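Local atomic coordinates of putative alpha-L-fucosidase (Bacteroides thetaiotaomicron, PDB entry 4H41), a protein that is a putative alpha-L-fucosidase built on a TIM barrel, probably acting as a glycoside hydrolase on fucose-containing host glycans. Residues E275-D280 / S314-P319; F38-E41 / D45-H48; M63-I68 / H328-Y333. All coordinates share one frame; numbering follows the deposited sequence.

Contact 1: E275-D280 / S314-P319; sequences ESFDRD and SHFMSP
At the C-terminal rim of a TIM barrel, where the loops after the parallel strands gather, the loop 275-280 behind strand 269-273 packs against the end of the short helix 313-316 that follows strand 307-310. Phe277 and Phe316 make the main contact; their rings meet obliquely, planes at 47° and centroids 5.5 Å apart. Phe277 CB sits over the middle of the Phe316 ring, 3.5 Å from its centroid and 7° off the normal, a CH-pi contact. CB of His315 lies over the opposite face, so the ring is sandwiched between two methylenes. Phe277 holds its CG between its own N and carbonyl carbon (chi1 61°), which carries its ring away from the helix and leaves CB to meet Phe316. Ser276 adds its backbone O, 3.3 Å from Phe316 CB, and its CB, 3.7 Å from Met317 CG of the selenomethionine; its hydroxyl is hydrogen-bonded to Thr310. Within the loop, Arg279 grips Glu275 side-on through NE and NH2, with NE 2.8 Å from OE1, while Phe277 CE2 lies against one face of the guanidinium. An alanine in place of Phe316 would be likely to leave the methylenes of Phe277 and His315 facing a gap. Beyond Phe316 the chain leaves helical geometry at Met317, whose side chain reaches Leu329 and Tyr333 of helix 324-337, while Ser314 packs on helix 53-65.

Contact 2: F38-E41 / D45-H48; sequences FLDE and DIPH
The imidazole of His48 meets the carboxylate of Glu41 at its edge: OE2 of Glu41 lies near the ring plane, 3.2 Å from CE1 of His48, and the two planes stand 82° apart. The oxygen thus approaches a ring carbon, with ND1 of His48 farther off at 3.8 Å from the same OE2, consistent with a weak C-H...O contact rather than a hydrogen bond to ND1. A bend at chi2 of Glu41 (-76°) brings the carboxylate to the ring, while Lys289 of the second subunit packs on both residues. Asp40 has its CG anti to the backbone N (chi1 -170°), which extends the carboxylate across to Ile46. Its OD2 lies 3.2 Å from CB of Ile46 and 3.3 Å from CG1 of Ile46, the side chains crossing at about a right angle. Water 1 lies 2.9 Å from Asp40 OD2 and 2.8 Å from Ile46 O, within hydrogen-bonding distance of both. Asp40 is the centre of an inverse gamma turn, in which Glu41 N bonds to Leu39 O as strand 34-39 runs out into the first loop of the barrel rim. OD2 of Asp40 also bonds to the hydroxyl of Ser43, which in turn holds the backbone N of Asp45 and Ile46. The chemistry is therefore that of a loop folded round a buried carboxylate oxygen, with water and a serine hydroxyl probably offsetting its charge beside the aliphatic Ile46.

Contact 3: M63-I68 / H328-Y333; sequences MKRIGI and HLYDRY
Apolar contacts join the two segments through Ile66, whose two branches go to different tyrosines. CG2 of Ile66 packs 3.6 Å from CE1 of Tyr330, and CD1 of Ile66 comes 4.1 Å from CE1 of Tyr333. With CG1 between the backbone N and the carbonyl carbon (chi1 63°), Ile66 turns CG2 to the first ring and extends CD1 to the second. Ile66 lies at the C-terminal end of helix 53-65, which a Schellman motif closes with Gly67 as C-prime: Ile68 N bonds to Met63 O and Gly67 N to Lys64 O. This sets the end of the first barrel helix against the last helix, 324-337, where the TIM barrel closes. Polar links run through water. Water 2 accepts from Arg65 NH1 at 2.9 Å and donates to Tyr330 OH, which also bonds to the carbonyl of His62. Beside this water, CD of Arg65 is 3.4 Å from OH of Tyr330, and Arg65 NH1 lies at the edge of the Tyr330 ring, near its plane, the guanidinium turned 69° from the ring. Water 3 donates to Ile66 O at 2.7 Å and accepts from Tyr333 OH, which is bonded to the backbone N of Ile34 as well. Among charges, Arg65 NH2 forms a salt bridge with the C-terminal carboxylate of Lys340.

All three contacts are largely buried; contacts 1 and 2 lie among the rim loops, contact 3 farther out in the helical layer (its centre about 17 Å from the centre of the chain, against 12 and 11 Å), with only Arg65 of its touching residues exposed. Contacts 1 and 2 adjoin directly: His315 NE2 probably bonds to Pro47 O at 2.9 Å. Contact 1 uses helix 313-316 and contact 3 helix 324-337, which follow each other in the chain and touch. Between 2 and 3 the tie is slight, a Leu39-Met63 packing. The chemistry shifts accordingly, from aromatic CH-pi in contact 1 through carboxylate and water in contact 2 to apolar branches flanked by water bridges in contact 3.

Contact 1: E275-D280 / S314-P319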
loop_
_atom_site.group_PDB
_atom_site.type_symbol
_atom_site.label_atom_id
_atom_site.label_comp_id
_atom_site.label_asym_id
_atom_site.label_seq_id
_atom_site.Cartn_x
_atom_site.Cartn_y
_atom_site.Cartn_z
ATOM N N GLU B 275 -16.114 8.026 6.800
ATOM C CA GLU B 275 -14.803 7.436 6.526
ATOM C C GLU B 275 -14.112 8.168 5.383
ATOM O O GLU B 275 -14.692 8.320 4.303
ATOM C CB GLU B 275 -14.955 5.969 6.207
ATOM C CG GLU B 275 -15.465 5.191 7.411
ATOM C CD GLU B 275 -15.667 3.706 7.185
ATOM O OE1 GLU B 275 -15.742 3.294 6.003
ATOM O OE2 GLU B 275 -15.578 2.945 8.180
ATOM N N SER B 276 -12.857 8.590 5.607
ATOM C CA SER B 276 -12.091 9.330 4.606
ATOM C C SER B 276 -11.038 8.463 3.934
ATOM O O SER B 276 -10.193 8.967 3.166
ATOM C CB SER B 276 -11.521 10.597 5.241
ATOM O OG SER B 276 -10.878 10.341 6.464
ATOM N N PHE B 277 -11.167 7.124 4.098
ATOM C CA PHE B 277 -10.350 6.125 3.419
ATOM C C PHE B 277 -11.257 5.346 2.472
ATOM O O PHE B 277 -12.479 5.313 2.683
ATOM C CB PHE B 277 -9.631 5.208 4.396
ATOM C CG PHE B 277 -10.550 4.416 5.283
ATOM C CD1 PHE B 277 -11.040 4.957 6.459
ATOM C CD2 PHE B 277 -11.010 3.161 4.895
ATOM C CE1 PHE B 277 -11.915 4.236 7.265
ATOM C CE2 PHE B 277 -11.870 2.438 5.714
ATOM C CZ PHE B 277 -12.279 2.969 6.919
ATOM N N ASP B 278 -10.682 4.731 1.433
ATOM C CA ASP B 278 -11.444 4.042 0.427
ATOM C C ASP B 278 -11.575 2.540 0.727
ATOM O O ASP B 278 -10.599 1.838 0.763
ATOM C CB ASP B 278 -10.775 4.266 -0.960
ATOM C CG ASP B 278 -11.774 4.226 -2.091
ATOM O OD1 ASP B 278 -12.501 3.214 -2.188
ATOM O OD2 ASP B 278 -11.858 5.248 -2.883
ATOM N N ARG B 279 -12.797 2.049 0.856
ATOM C CA ARG B 279 -13.063 0.624 1.064
ATOM C C ARG B 279 -13.230 -0.134 -0.266
ATOM O O ARG B 279 -13.432 -1.334 -0.239
ATOM C CB ARG B 279 -14.364 0.444 1.888
ATOM C CG ARG B 279 -14.144 0.616 3.340
ATOM C CD ARG B 279 -15.401 0.207 4.096
ATOM N NE ARG B 279 -15.231 0.566 5.473
ATOM C CZ ARG B 279 -14.506 -0.094 6.353
ATOM N NH1 ARG B 279 -14.012 -1.288 6.059
ATOM N NH2 ARG B 279 -14.368 0.374 7.575
ATOM N N ASP B 280 -13.195 0.534 -1.410
ATOM C CA ASP B 280 -13.450 -0.131 -2.703
ATOM C C ASP B 280 -12.195 -0.566 -3.415
ATOM O O ASP B 280 -12.278 -1.045 -4.544
ATOM C CB ASP B 280 -14.217 0.841 -3.617
ATOM C CG ASP B 280 -15.526 1.324 -3.028
ATOM O OD1 ASP B 280 -16.185 0.535 -2.343
ATOM O OD2 ASP B 280 -15.882 2.511 -3.250
ATOM N N SER B 314 -5.653 12.540 10.271
ATOM C CA SER B 314 -4.177 12.513 10.167
ATOM C C SER B 314 -3.632 11.657 9.014
ATOM O O SER B 314 -2.618 12.024 8.436
ATOM C CB SER B 314 -3.539 12.105 11.473
ATOM O OG SER B 314 -3.933 13.057 12.457
ATOM N N HIS B 315 -4.211 10.491 8.765
ATOM C CA HIS B 315 -3.760 9.648 7.665
ATOM C C HIS B 315 -4.429 9.976 6.359
ATOM O O HIS B 315 -3.804 9.837 5.282
ATOM C CB HIS B 315 -4.045 8.171 7.968
ATOM C CG HIS B 315 -3.113 7.550 8.964
ATOM N ND1 HIS B 315 -3.293 7.709 10.315
ATOM C CD2 HIS B 315 -2.032 6.761 8.765
ATOM C CE1 HIS B 315 -2.321 7.020 10.899
ATOM N NE2 HIS B 315 -1.575 6.399 9.998
ATOM N N PHE B 316 -5.735 10.267 6.403
ATOM C CA PHE B 316 -6.513 10.304 5.178
ATOM C C PHE B 316 -6.924 11.672 4.658
ATOM O O PHE B 316 -7.322 11.731 3.502
ATOM C CB PHE B 316 -7.719 9.381 5.311
ATOM C CG PHE B 316 -7.261 7.975 5.647
ATOM C CD1 PHE B 316 -6.551 7.222 4.727
ATOM C CD2 PHE B 316 -7.504 7.423 6.897
ATOM C CE1 PHE B 316 -6.105 5.934 5.032
ATOM C CE2 PHE B 316 -7.073 6.115 7.194
ATOM C CZ PHE B 316 -6.343 5.405 6.275
HETATM N N MSE B 317 -6.786 12.754 5.429
HETATM C CA MSE B 317 -7.092 14.099 4.949
HETATM C C MSE B 317 -6.020 15.104 5.238
HETATM O O MSE B 317 -6.176 16.252 4.859
HETATM C CB MSE B 317 -8.415 14.603 5.554
HETATM C CG MSE B 317 -9.549 13.706 5.331
HETATM SE SE MSE B 317 -11.228 14.490 6.068
HETATM C CE MSE B 317 -11.282 16.115 4.969
ATOM N N SER B 318 -4.940 14.733 5.876
ATOM C CA SER B 318 -3.975 15.752 6.263
ATOM C C SER B 318 -2.961 16.085 5.205
ATOM O O SER B 318 -2.345 15.188 4.656
ATOM C CB SER B 318 -3.208 15.292 7.494
ATOM O OG SER B 318 -2.166 16.209 7.810
ATOM N N PRO B 319 -2.599 17.372 5.053
ATOM C CA PRO B 319 -1.441 17.719 4.203
ATOM C C PRO B 319 -0.110 17.110 4.670
ATOM O O PRO B 319 0.831 16.992 3.884
ATOM C CB PRO B 319 -1.371 19.272 4.341
ATOM C CG PRO B 319 -2.740 19.680 4.668
ATOM C CD PRO B 319 -3.266 18.577 5.581
#

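Contact 2: F38-E41 / D45-H48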
loop_
_atom_site.group_PDB
_atom_site.type_symbol
_atom_site.label_atom_id
_atom_site.label_comp_id
_atom_site.label_asym_id
_atom_site.label_seq_id
_atom_site.Cartn_x
_atom_site.Cartn_y
_atom_site.Cartn_z
ATOM N N PHE B 38 -11.241 11.228 14.658
ATOM C CA PHE B 38 -10.520 10.295 15.486
ATOM C C PHE B 38 -9.058 10.610 15.386
ATOM O O PHE B 38 -8.584 11.215 14.409
ATOM C CB PHE B 38 -10.755 8.849 15.097
ATOM C CG PHE B 38 -12.136 8.384 15.482
ATOM C CD1 PHE B 38 -12.403 7.936 16.771
ATOM C CD2 PHE B 38 -13.183 8.441 14.577
ATOM C CE1 PHE B 38 -13.670 7.480 17.121
ATOM C CE2 PHE B 38 -14.468 7.993 14.934
ATOM C CZ PHE B 38 -14.707 7.536 16.210
ATOM N N LEU B 39 -8.352 10.187 16.408
ATOM C CA LEU B 39 -6.906 10.163 16.530
ATOM C C LEU B 39 -6.640 8.683 16.611
ATOM O O LEU B 39 -7.001 8.079 17.620
ATOM C CB LEU B 39 -6.430 10.923 17.790
ATOM C CG LEU B 39 -6.904 12.352 17.964
ATOM C CD1 LEU B 39 -6.663 12.806 19.383
ATOM C CD2 LEU B 39 -6.249 13.260 16.969
ATOM N N ASP B 40 -6.011 8.072 15.593
ATOM C CA ASP B 40 -5.909 6.627 15.502
ATOM C C ASP B 40 -4.815 6.036 16.371
ATOM O O ASP B 40 -3.813 5.513 15.879
ATOM C CB ASP B 40 -5.727 6.204 14.047
ATOM C CG ASP B 40 -5.863 4.703 13.852
ATOM O OD1 ASP B 40 -6.655 4.071 14.594
ATOM O OD2 ASP B 40 -5.198 4.170 12.950
ATOM N N GLU B 41 -5.035 6.090 17.684
ATOM C CA GLU B 41 -4.195 5.505 18.709
ATOM C C GLU B 41 -5.105 4.796 19.711
ATOM O O GLU B 41 -6.000 5.464 20.171
ATOM C CB GLU B 41 -3.422 6.615 19.456
ATOM C CG GLU B 41 -2.428 7.357 18.594
ATOM C CD GLU B 41 -1.143 6.635 18.278
ATOM O OE1 GLU B 41 -0.906 5.529 18.823
ATOM O OE2 GLU B 41 -0.354 7.219 17.500
ATOM N N ASP B 45 -5.233 -1.347 12.656
ATOM C CA ASP B 45 -4.832 -1.755 11.320
ATOM C C ASP B 45 -4.392 -0.658 10.368
ATOM O O ASP B 45 -4.337 -0.906 9.151
ATOM C CB ASP B 45 -6.042 -2.485 10.684
ATOM C CG ASP B 45 -7.285 -1.620 10.530
ATOM O OD1 ASP B 45 -7.256 -0.464 10.962
ATOM O OD2 ASP B 45 -8.271 -2.095 9.929
ATOM N N ILE B 46 -3.996 0.502 10.872
ATOM C CA ILE B 46 -3.459 1.576 10.013
ATOM C C ILE B 46 -1.981 1.763 10.387
ATOM O O ILE B 46 -1.689 2.123 11.539
ATOM C CB ILE B 46 -4.225 2.885 10.176
ATOM C CG1 ILE B 46 -5.766 2.691 10.026
ATOM C CG2 ILE B 46 -3.681 3.934 9.206
ATOM C CD1 ILE B 46 -6.210 2.076 8.671
ATOM N N PRO B 47 -1.052 1.619 9.420
ATOM C CA PRO B 47 0.373 1.731 9.749
ATOM C C PRO B 47 0.714 3.072 10.372
ATOM O O PRO B 47 0.139 4.113 10.031
ATOM C CB PRO B 47 1.071 1.518 8.415
ATOM C CG PRO B 47 0.135 0.620 7.671
ATOM C CD PRO B 47 -1.225 1.143 8.022
ATOM N N HIS B 48 1.577 3.011 11.354
ATOM C CA HIS B 48 1.947 4.179 12.167
ATOM C C HIS B 48 2.759 5.175 11.378
ATOM O O HIS B 48 3.658 4.772 10.605
ATOM C CB HIS B 48 2.747 3.688 13.383
ATOM C CG HIS B 48 2.852 4.662 14.522
ATOM N ND1 HIS B 48 1.745 5.103 15.205
ATOM C CD2 HIS B 48 3.955 5.191 15.104
ATOM C CE1 HIS B 48 2.196 5.894 16.180
ATOM N NE2 HIS B 48 3.516 6.000 16.149
HETATM O O HOH W 1 -2.345 4.556 12.809
#

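Contact 3: M63-I68 / H328-Y333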
loop_
_atom_site.group_PDB
_atom_site.type_symbol
_atom_site.label_atom_id
_atom_site.label_comp_id
_atom_site.label_asym_id
_atom_site.label_seq_id
_atom_site.Cartn_x
_atom_site.Cartn_y
_atom_site.Cartn_z
HETATM N N MSE B 63 -6.099 20.737 11.221
HETATM C CA MSE B 63 -7.476 20.448 11.636
HETATM C C MSE B 63 -8.233 21.711 11.939
HETATM O O MSE B 63 -9.358 21.893 11.481
HETATM C CB MSE B 63 -7.486 19.557 12.889
HETATM C CG MSE B 63 -6.978 18.150 12.675
HETATM SE SE MSE B 63 -6.831 17.340 14.455
HETATM C CE MSE B 63 -5.679 15.853 13.999
ATOM N N LYS B 64 -7.597 22.619 12.684
ATOM C CA LYS B 64 -8.246 23.868 13.076
ATOM C C LYS B 64 -8.636 24.706 11.875
ATOM O O LYS B 64 -9.721 25.308 11.862
ATOM C CB LYS B 64 -7.319 24.673 13.989
ATOM C CG LYS B 64 -7.950 25.905 14.643
ATOM C CD LYS B 64 -8.923 25.510 15.709
ATOM C CE LYS B 64 -9.518 26.670 16.458
ATOM N NZ LYS B 64 -10.467 26.133 17.451
ATOM N N ARG B 65 -7.785 24.724 10.848
ATOM C CA ARG B 65 -8.069 25.477 9.628
ATOM C C ARG B 65 -9.401 25.088 9.000
ATOM O O ARG B 65 -10.064 25.950 8.431
ATOM C CB ARG B 65 -6.947 25.272 8.641
ATOM C CG ARG B 65 -7.087 26.074 7.381
ATOM C CD ARG B 65 -5.916 25.848 6.488
ATOM N NE ARG B 65 -6.023 26.657 5.279
ATOM C CZ ARG B 65 -5.173 26.611 4.267
ATOM N NH1 ARG B 65 -4.140 25.773 4.292
ATOM N NH2 ARG B 65 -5.342 27.402 3.220
ATOM N N ILE B 66 -9.792 23.809 9.041
ATOM C CA ILE B 66 -11.048 23.389 8.431
ATOM C C ILE B 66 -12.220 23.312 9.410
ATOM O O ILE B 66 -13.305 22.901 9.007
ATOM C CB ILE B 66 -10.910 22.069 7.623
ATOM C CG1 ILE B 66 -10.519 20.871 8.504
ATOM C CG2 ILE B 66 -9.949 22.251 6.488
ATOM C CD1 ILE B 66 -10.798 19.514 7.831
ATOM N N GLY B 67 -12.047 23.770 10.641
ATOM C CA GLY B 67 -13.139 23.819 11.602
ATOM C C GLY B 67 -13.364 22.577 12.426
ATOM O O GLY B 67 -14.431 22.422 13.007
ATOM N N ILE B 68 -12.353 21.725 12.570
ATOM C CA ILE B 68 -12.478 20.591 13.468
ATOM C C ILE B 68 -12.473 21.183 14.891
ATOM O O ILE B 68 -11.645 22.036 15.215
ATOM C CB ILE B 68 -11.410 19.515 13.209
ATOM C CG1 ILE B 68 -11.817 18.678 11.945
ATOM C CG2 ILE B 68 -11.208 18.606 14.441
ATOM C CD1 ILE B 68 -10.767 17.840 11.374
ATOM N N HIS B 328 -4.122 16.217 -1.166
ATOM C CA HIS B 328 -4.957 16.604 -2.280
ATOM C C HIS B 328 -6.436 16.530 -1.884
ATOM O O HIS B 328 -7.205 17.424 -2.239
ATOM C CB HIS B 328 -4.650 15.726 -3.499
ATOM C CG HIS B 328 -3.271 15.955 -4.044
ATOM N ND1 HIS B 328 -2.861 17.218 -4.451
ATOM C CD2 HIS B 328 -2.245 15.087 -4.226
ATOM C CE1 HIS B 328 -1.616 17.079 -4.896
ATOM N NE2 HIS B 328 -1.172 15.818 -4.702
ATOM N N LEU B 329 -6.839 15.516 -1.116
ATOM C CA LEU B 329 -8.220 15.421 -0.616
ATOM C C LEU B 329 -8.579 16.667 0.207
ATOM O O LEU B 329 -9.669 17.217 0.070
ATOM C CB LEU B 329 -8.421 14.187 0.244
ATOM C CG LEU B 329 -9.851 13.974 0.822
ATOM C CD1 LEU B 329 -10.914 14.045 -0.234
ATOM C CD2 LEU B 329 -9.940 12.577 1.464
ATOM N N TYR B 330 -7.636 17.104 1.019
ATOM C CA TYR B 330 -7.814 18.307 1.858
ATOM C C TYR B 330 -8.090 19.522 0.983
ATOM O O TYR B 330 -8.989 20.285 1.285
ATOM C CB TYR B 330 -6.548 18.520 2.679
ATOM C CG TYR B 330 -6.594 19.626 3.713
ATOM C CD1 TYR B 330 -7.025 19.373 5.008
ATOM C CD2 TYR B 330 -6.012 20.856 3.458
ATOM C CE1 TYR B 330 -6.930 20.334 6.005
ATOM C CE2 TYR B 330 -5.929 21.837 4.444
ATOM C CZ TYR B 330 -6.353 21.555 5.724
ATOM O OH TYR B 330 -6.233 22.514 6.703
ATOM N N ASP B 331 -7.360 19.657 -0.131
ATOM C CA ASP B 331 -7.563 20.760 -1.079
ATOM C C ASP B 331 -8.932 20.672 -1.758
ATOM O O ASP B 331 -9.608 21.675 -1.849
ATOM C CB ASP B 331 -6.464 20.774 -2.123
ATOM C CG ASP B 331 -5.080 21.102 -1.596
ATOM O OD1 ASP B 331 -4.980 21.598 -0.443
ATOM O OD2 ASP B 331 -4.089 20.813 -2.317
ATOM N N ARG B 332 -9.348 19.486 -2.207
ATOM C CA ARG B 332 -10.683 19.323 -2.847
ATOM C C ARG B 332 -11.796 19.637 -1.857
ATOM O O ARG B 332 -12.810 20.249 -2.226
ATOM C CB ARG B 332 -10.873 17.903 -3.395
ATOM C CG ARG B 332 -9.860 17.413 -4.422
ATOM C CD ARG B 332 -9.877 18.114 -5.780
ATOM N NE ARG B 332 -9.320 19.470 -5.759
ATOM C CZ ARG B 332 -8.036 19.796 -5.606
ATOM N NH1 ARG B 332 -7.099 18.852 -5.502
ATOM N NH2 ARG B 332 -7.674 21.064 -5.569
ATOM N N TYR B 333 -11.611 19.221 -0.596
ATOM C CA TYR B 333 -12.555 19.467 0.505
ATOM C C TYR B 333 -12.691 20.959 0.769
ATOM O O TYR B 333 -13.810 21.493 0.835
ATOM C CB TYR B 333 -12.068 18.707 1.743
ATOM C CG TYR B 333 -12.951 18.845 2.943
ATOM C CD1 TYR B 333 -12.787 19.895 3.829
ATOM C CD2 TYR B 333 -13.963 17.925 3.198
ATOM C CE1 TYR B 333 -13.612 20.035 4.946
ATOM C CE2 TYR B 333 -14.759 18.023 4.342
ATOM C CZ TYR B 333 -14.597 19.096 5.196
ATOM O OH TYR B 333 -15.429 19.241 6.269
HETATM O O HOH W 2 -3.335 23.685 6.186
HETATM O O HOH W 3 -14.871 20.930 8.111
#